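Side-chain contacts in PA0821 (Pseudomonas aeruginosa, PDB 7DRG), which probably acts as an immunity protein (antitoxin) that protects the bacterium against a VRR-NUC domain effector of its type VI secretion system: residues S190-N193 / D194-S197; Y262-D266 / G267-Q271; L317-V320 / G321-D325. All coordinates share one frame; numbering follows the deposited sequence.

In the fold
Two helix starts and one hairpin make up the set, and their chemistry differs with their place in the fold. Contact 2 (262-266 with 267-271) is the buried one of the three, a strand pair joined by straight backbone bonds and one tyrosine-glutamine bond. It lies some 34 Å, centre to centre, from contact 1 and on the opposite side of the chain's centre. Contacts 1 and 3 are partly buried and adjoin, with centres about 14 Å apart: Arg318 of contact 3 bridges Asp192 and Glu195 of contact 1. Contact 1 is rich in carboxylates, whereas contact 3 is mostly apolar and faces the second subunit.

Contact 1 (S190-N193 / D194-S197); sequences SWDN and DEPS
Two amide groups grip the carbonyl oxygen of Trp191. Glu195 N reaches Trp191 O at 2.9 Å, almost in line with the C=O bond (171° at the oxygen), while Asp194 N comes to Trp191 O at 2.8 Å from well above the carbonyl plane. One acceptor thus serves an i+3 and an i+4 donor in the opening turn of a helix. The side chain of Glu195 follows the same oxygen: its CG, set beside its own backbone N (chi1 -68°), lies 3.4 Å from Trp191 O, and the extended chain beyond runs alongside the indole. Glu195 OE2 ends 3.9 Å from Trp191 CE3, with the carboxylate turned 50° from the ring.

The other carboxylate oxygen, Glu195 OE1, stands 4.2 Å from Asp192 OD1. Arg318 forms salt bridges with both, which should offset their repulsion, and Asp192 also bonds to His313 through OD2. The Asp194 carboxylate lies back toward Ser190, and Tyr33 OH and Asn23 N hold its two oxygens. Further on, a water donates to Asn193 O and, at 2.8 Å, to Ser197 OG, bridging the kink where Ser197 N makes a weak bond to Asp194 O rather than reaching Asn193 O. Mixed i+3 and i+4 bonding, followed by a proline kink, characterises this first turn of helix 191-204.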
loop_
_atom_site.group_PDB
_atom_site.type_symbol
_atom_site.label_atom_id
_atom_site.label_comp_id
_atom_site.label_asym_id
_atom_site.label_seq_id
_atom_site.Cartn_x
_atom_site.Cartn_y
_atom_site.Cartn_z
ATOM N N SER B 190 19.636 8.619 -3.161
ATOM C CA SER B 190 18.415 9.239 -2.655
ATOM C C SER B 190 17.460 8.222 -2.041
ATOM O O SER B 190 16.256 8.486 -1.951
ATOM C CB SER B 190 17.710 10.019 -3.765
ATOM O OG SER B 190 18.541 11.047 -4.279
ATOM N N TRP B 191 17.985 7.080 -1.590
ATOM C CA TRP B 191 17.152 5.972 -1.126
ATOM C C TRP B 191 16.242 6.363 0.035
ATOM O O TRP B 191 15.181 5.752 0.215
ATOM C CB TRP B 191 18.048 4.805 -0.715
ATOM C CG TRP B 191 19.241 5.289 0.045
ATOM C CD1 TRP B 191 20.457 5.641 -0.474
ATOM C CD2 TRP B 191 19.323 5.526 1.453
ATOM N NE1 TRP B 191 21.292 6.070 0.527
ATOM C CE2 TRP B 191 20.621 6.008 1.721
ATOM C CE3 TRP B 191 18.428 5.372 2.515
ATOM C CZ2 TRP B 191 21.047 6.330 3.008
ATOM C CZ3 TRP B 191 18.849 5.695 3.789
ATOM C CH2 TRP B 191 20.147 6.169 4.026
ATOM N N ASP B 192 16.644 7.347 0.847
ATOM C CA ASP B 192 15.778 7.763 1.945
ATOM C C ASP B 192 14.452 8.308 1.426
ATOM O O ASP B 192 13.422 8.172 2.097
ATOM C CB ASP B 192 16.477 8.802 2.822
ATOM C CG ASP B 192 15.734 9.056 4.117
ATOM O OD1 ASP B 192 15.622 8.114 4.934
ATOM O OD2 ASP B 192 15.264 10.196 4.319
ATOM N N ASN B 193 14.456 8.920 0.236
ATOM C CA ASN B 193 13.207 9.341 -0.393
ATOM C C ASN B 193 12.356 8.160 -0.821
ATOM O O ASN B 193 11.140 8.305 -0.993
ATOM C CB ASN B 193 13.471 10.181 -1.646
ATOM C CG ASN B 193 14.168 11.487 -1.352
ATOM O OD1 ASN B 193 14.159 11.974 -0.224
ATOM N ND2 ASN B 193 14.765 12.076 -2.385
ATOM N N ASP B 194 12.973 6.999 -1.018
ATOM C CA ASP B 194 12.339 5.929 -1.753
ATOM C C ASP B 194 12.044 4.692 -0.924
ATOM O O ASP B 194 11.293 3.833 -1.395
ATOM C CB ASP B 194 13.206 5.583 -2.970
ATOM C CG ASP B 194 13.349 6.773 -3.904
ATOM O OD1 ASP B 194 12.316 7.244 -4.425
ATOM O OD2 ASP B 194 14.472 7.286 -4.066
ATOM N N GLU B 195 12.578 4.588 0.291
ATOM C CA GLU B 195 12.124 3.544 1.206
ATOM C C GLU B 195 10.608 3.509 1.371
ATOM O O GLU B 195 10.056 2.401 1.479
ATOM C CB GLU B 195 12.795 3.705 2.577
ATOM C CG GLU B 195 14.294 3.424 2.571
ATOM C CD GLU B 195 14.909 3.474 3.957
ATOM O OE1 GLU B 195 14.315 4.113 4.853
ATOM O OE2 GLU B 195 15.987 2.868 4.154
ATOM N N PRO B 196 9.881 4.633 1.404
ATOM C CA PRO B 196 8.417 4.521 1.500
ATOM C C PRO B 196 7.790 3.762 0.346
ATOM O O PRO B 196 6.787 3.064 0.551
ATOM C CB PRO B 196 7.959 5.985 1.538
ATOM C CG PRO B 196 9.108 6.717 2.103
ATOM C CD PRO B 196 10.327 6.031 1.566
ATOM N N SER B 197 8.339 3.894 -0.867
ATOM C CA SER B 197 7.845 3.102 -1.991
ATOM C C SER B 197 8.035 1.615 -1.732
ATOM O O SER B 197 7.138 0.810 -2.007
ATOM C CB SER B 197 8.557 3.512 -3.280
ATOM O OG SER B 197 8.404 4.899 -3.541
HETATM O O HOH W 1 8.703 7.229 -1.999
#

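Contact 2 (Y262-D266 / G267-Q271); sequences YRYGD and GVVIQ
Strands 262-264 and 267-271 run antiparallel, their directions 155° apart and their axes 4.8 Å from each other at closest approach. Tyr262 and Val269 form a hydrogen-bonded pair: Tyr262 N donates to Val269 O at 2.8 Å, and Val269 N returns a bond of 2.9 Å to Tyr262 O. Both are nearly straight at the hydrogen. Val268 CA adds a CH...O contact to Tyr262 O.

On the face bearing Tyr262 and Val269, the Tyr262 ring extends along the neighbouring strand to Gln271. Its hydroxyl donates to Gln271 OE1 at 2.7 Å, nearly along the C=O axis of the amide, and the oxygen sits at the ring edge with ring and amide only 17° from coplanar. Gln271 reaches it with an extended chain. Near the turn, Tyr264 takes the position between its N and carbonyl carbon (chi1 68°), which lays its ring over Gly267. One ring face receives the Gly267 peptide, with CE1 3.3 Å from Gly267 C, and the same CE1 meets Val269 CG2 at 4.0 Å.

Leu163 and Ile167 of helix 161-173 pack against Tyr262, with Ile167 also on Val269 and Leu163 on Gln271. The phenol thus donates to Gln271 OE1 and accepts from Leu358 N, while the backbone carbonyls of Asn356 and Gly273 take up Gln271 NE2, so the buried polar pair ties the hairpin to the C-terminal segment.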
loop_
_atom_site.group_PDB
_atom_site.type_symbol
_atom_site.label_atom_id
_atom_site.label_comp_id
_atom_site.label_asym_id
_atom_site.label_seq_id
_atom_site.Cartn_x
_atom_site.Cartn_y
_atom_site.Cartn_z
ATOM N N TYR B 262 20.502 -27.504 -4.124
ATOM C CA TYR B 262 21.834 -27.411 -4.698
ATOM C C TYR B 262 22.837 -27.462 -3.560
ATOM O O TYR B 262 22.990 -26.494 -2.803
ATOM C CB TYR B 262 21.989 -26.139 -5.532
ATOM C CG TYR B 262 20.961 -26.027 -6.631
ATOM C CD1 TYR B 262 21.100 -26.739 -7.820
ATOM C CD2 TYR B 262 19.838 -25.225 -6.471
ATOM C CE1 TYR B 262 20.156 -26.644 -8.818
ATOM C CE2 TYR B 262 18.889 -25.119 -7.468
ATOM C CZ TYR B 262 19.049 -25.828 -8.637
ATOM O OH TYR B 262 18.098 -25.724 -9.628
ATOM N N ARG B 263 23.521 -28.591 -3.446
ATOM C CA ARG B 263 24.626 -28.714 -2.507
ATOM C C ARG B 263 25.863 -28.138 -3.173
ATOM O O ARG B 263 26.452 -28.750 -4.063
ATOM C CB ARG B 263 24.828 -30.168 -2.088
ATOM C CG ARG B 263 24.159 -30.496 -0.764
ATOM C CD ARG B 263 24.372 -31.942 -0.317
ATOM N NE ARG B 263 25.782 -32.281 -0.175
ATOM C CZ ARG B 263 26.372 -33.289 -0.807
ATOM N NH1 ARG B 263 25.666 -34.071 -1.617
ATOM N NH2 ARG B 263 27.663 -33.521 -0.619
ATOM N N TYR B 264 26.215 -26.927 -2.786
ATOM C CA TYR B 264 27.561 -26.437 -2.978
ATOM C C TYR B 264 28.354 -26.948 -1.771
ATOM O O TYR B 264 27.851 -27.751 -0.979
ATOM C CB TYR B 264 27.539 -24.919 -3.167
ATOM C CG TYR B 264 27.145 -24.182 -1.922
ATOM C CD1 TYR B 264 25.808 -23.974 -1.598
ATOM C CD2 TYR B 264 28.116 -23.717 -1.052
ATOM C CE1 TYR B 264 25.465 -23.324 -0.446
ATOM C CE2 TYR B 264 27.787 -23.073 0.097
ATOM C CZ TYR B 264 26.459 -22.867 0.398
ATOM O OH TYR B 264 26.146 -22.219 1.559
ATOM N N GLY B 265 29.592 -26.510 -1.612
ATOM C CA GLY B 265 30.474 -27.050 -0.593
ATOM C C GLY B 265 29.953 -27.258 0.818
ATOM O O GLY B 265 29.732 -28.399 1.236
ATOM N N ASP B 266 29.770 -26.177 1.573
ATOM C CA ASP B 266 29.475 -26.267 2.999
ATOM C C ASP B 266 28.102 -25.689 3.323
ATOM O O ASP B 266 27.905 -25.031 4.348
ATOM C CB ASP B 266 30.548 -25.565 3.823
ATOM C CG ASP B 266 30.501 -24.069 3.663
ATOM O OD1 ASP B 266 30.462 -23.615 2.502
ATOM O OD2 ASP B 266 30.463 -23.356 4.691
ATOM N N GLY B 267 27.139 -25.938 2.448
ATOM C CA GLY B 267 25.781 -25.497 2.685
ATOM C C GLY B 267 24.912 -25.938 1.533
ATOM O O GLY B 267 25.341 -26.708 0.669
ATOM N N VAL B 268 23.683 -25.426 1.516
ATOM C CA VAL B 268 22.728 -25.780 0.476
ATOM C C VAL B 268 21.975 -24.527 0.048
ATOM O O VAL B 268 21.735 -23.618 0.849
ATOM C CB VAL B 268 21.757 -26.886 0.956
ATOM C CG1 VAL B 268 20.882 -26.395 2.101
ATOM C CG2 VAL B 268 20.914 -27.420 -0.201
ATOM N N VAL B 269 21.638 -24.466 -1.238
ATOM C CA VAL B 269 20.679 -23.496 -1.757
ATOM C C VAL B 269 19.391 -24.237 -2.080
ATOM O O VAL B 269 19.409 -25.267 -2.770
ATOM C CB VAL B 269 21.204 -22.756 -2.999
ATOM C CG1 VAL B 269 20.090 -21.863 -3.591
ATOM C CG2 VAL B 269 22.407 -21.917 -2.645
ATOM N N ILE B 270 18.280 -23.721 -1.578
ATOM C CA ILE B 270 16.953 -24.269 -1.836
ATOM C C ILE B 270 16.275 -23.383 -2.867
ATOM O O ILE B 270 16.251 -22.159 -2.714
ATOM C CB ILE B 270 16.122 -24.341 -0.546
ATOM C CG1 ILE B 270 16.874 -25.122 0.531
ATOM C CG2 ILE B 270 14.741 -24.953 -0.823
ATOM C CD1 ILE B 270 16.203 -25.111 1.880
ATOM N N GLN B 271 15.735 -23.994 -3.921
ATOM C CA GLN B 271 14.958 -23.286 -4.931
ATOM C C GLN B 271 13.485 -23.585 -4.684
ATOM O O GLN B 271 13.069 -24.747 -4.736
ATOM C CB GLN B 271 15.372 -23.707 -6.344
ATOM C CG GLN B 271 14.477 -23.122 -7.442
ATOM C CD GLN B 271 14.883 -23.565 -8.842
ATOM O OE1 GLN B 271 15.993 -24.066 -9.054
ATOM N NE2 GLN B 271 13.993 -23.367 -9.807
#

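Contact 3 (L317-V320 / G321-D325); sequences LRLV and GWAAD
An inverse gamma turn centred on Leu319 leads into the first turn of helix 321-328, and the contact is the join between the two. The turn is marked by a weak bond of 3.1 Å from Val320 N to Arg318 O. Gly321 follows with a positive phi of 50°, a conformation that favours glycine, and its N is bonded to Ser307 OG. Val320 O then points into the opening helical turn, where Ala323 N makes a weak, bent bond to it at 3.1 Å. The regular i+4 pattern is established one residue later, with Asp325 N bonded to Gly321 O.

Two alanine methyls meet the incoming chain from the helix. Ala323 CB lies 3.6 Å from Val320 O, and Ala324 CB approaches Leu319 O at 3.9 Å. The leucine side chain leaves beside its own backbone N (chi1 -71°), which carries one of its methyls to Ala323. Leu319 also packs on Ala199 and Ala202 of helix 191-204, and Trp322 of the second subunit touches both Leu319 and Ala323, so this small apolar cluster is part of the contact between the subunits. Within the chain its meeting point is methyl against methyl, Leu319 CD2 lying 4.1 Å from Ala323 CB.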
loop_
_atom_site.group_PDB
_atom_site.type_symbol
_atom_site.label_atom_id
_atom_site.label_comp_id
_atom_site.label_asym_id
_atom_site.label_seq_id
_atom_site.Cartn_x
_atom_site.Cartn_y
_atom_site.Cartn_z
ATOM N N LEU B 317 5.427 6.309 4.931
ATOM C CA LEU B 317 5.472 4.927 5.387
ATOM C C LEU B 317 6.915 4.452 5.538
ATOM O O LEU B 317 7.750 4.684 4.657
ATOM C CB LEU B 317 4.731 4.041 4.388
ATOM C CG LEU B 317 4.037 2.791 4.916
ATOM C CD1 LEU B 317 2.833 3.188 5.752
ATOM C CD2 LEU B 317 3.626 1.889 3.763
ATOM N N ARG B 318 7.214 3.799 6.662
ATOM C CA ARG B 318 8.535 3.220 6.902
ATOM C C ARG B 318 8.378 1.933 7.694
ATOM O O ARG B 318 7.633 1.895 8.675
ATOM C CB ARG B 318 9.450 4.160 7.693
ATOM C CG ARG B 318 9.610 5.556 7.132
ATOM C CD ARG B 318 10.742 5.623 6.129
ATOM N NE ARG B 318 10.962 7.001 5.701
ATOM C CZ ARG B 318 12.025 7.419 5.027
ATOM N NH1 ARG B 318 12.992 6.567 4.705
ATOM N NH2 ARG B 318 12.128 8.696 4.682
ATOM N N LEU B 319 9.111 0.892 7.297
ATOM C CA LEU B 319 9.078 -0.370 8.036
ATOM C C LEU B 319 10.072 -0.285 9.186
ATOM O O LEU B 319 11.242 -0.654 9.060
ATOM C CB LEU B 319 9.376 -1.546 7.116
ATOM C CG LEU B 319 8.276 -1.888 6.118
ATOM C CD1 LEU B 319 8.788 -2.986 5.188
ATOM C CD2 LEU B 319 7.015 -2.325 6.832
ATOM N N VAL B 320 9.592 0.205 10.326
ATOM C CA VAL B 320 10.386 0.350 11.536
ATOM C C VAL B 320 9.687 -0.385 12.671
ATOM O O VAL B 320 8.475 -0.617 12.645
ATOM C CB VAL B 320 10.603 1.831 11.913
ATOM C CG1 VAL B 320 11.283 2.584 10.777
ATOM C CG2 VAL B 320 9.268 2.483 12.273
ATOM N N GLY B 321 10.476 -0.739 13.684
ATOM C CA GLY B 321 9.971 -1.305 14.922
ATOM C C GLY B 321 9.006 -2.463 14.773
ATOM O O GLY B 321 9.350 -3.498 14.194
ATOM N N TRP B 322 7.789 -2.289 15.294
ATOM C CA TRP B 322 6.799 -3.362 15.278
ATOM C C TRP B 322 6.503 -3.826 13.857
ATOM O O TRP B 322 6.329 -5.025 13.611
ATOM C CB TRP B 322 5.518 -2.882 15.962
ATOM C CG TRP B 322 4.371 -3.852 15.927
ATOM C CD1 TRP B 322 4.063 -4.791 16.870
ATOM C CD2 TRP B 322 3.366 -3.965 14.907
ATOM N NE1 TRP B 322 2.936 -5.484 16.498
ATOM C CE2 TRP B 322 2.486 -4.993 15.300
ATOM C CE3 TRP B 322 3.127 -3.295 13.704
ATOM C CZ2 TRP B 322 1.381 -5.368 14.531
ATOM C CZ3 TRP B 322 2.031 -3.671 12.940
ATOM C CH2 TRP B 322 1.176 -4.698 13.355
ATOM N N ALA B 323 6.444 -2.889 12.906
ATOM C CA ALA B 323 6.077 -3.252 11.541
ATOM C C ALA B 323 7.162 -4.097 10.888
ATOM O O ALA B 323 6.861 -5.002 10.102
ATOM C CB ALA B 323 5.796 -2.000 10.712
ATOM N N ALA B 324 8.429 -3.813 11.196
ATOM C CA ALA B 324 9.515 -4.649 10.684
ATOM C C ALA B 324 9.432 -6.061 11.252
ATOM O O ALA B 324 9.578 -7.045 10.514
ATOM C CB ALA B 324 10.869 -4.016 11.011
ATOM N N ASP B 325 9.180 -6.180 12.559
ATOM C CA ASP B 325 9.004 -7.495 13.165
ATOM C C ASP B 325 7.851 -8.250 12.516
ATOM O O ASP B 325 7.938 -9.465 12.300
ATOM C CB ASP B 325 8.769 -7.355 14.671
ATOM C CG ASP B 325 10.013 -6.916 15.428
ATOM O OD1 ASP B 325 11.100 -6.824 14.817
ATOM O OD2 ASP B 325 9.903 -6.669 16.647
#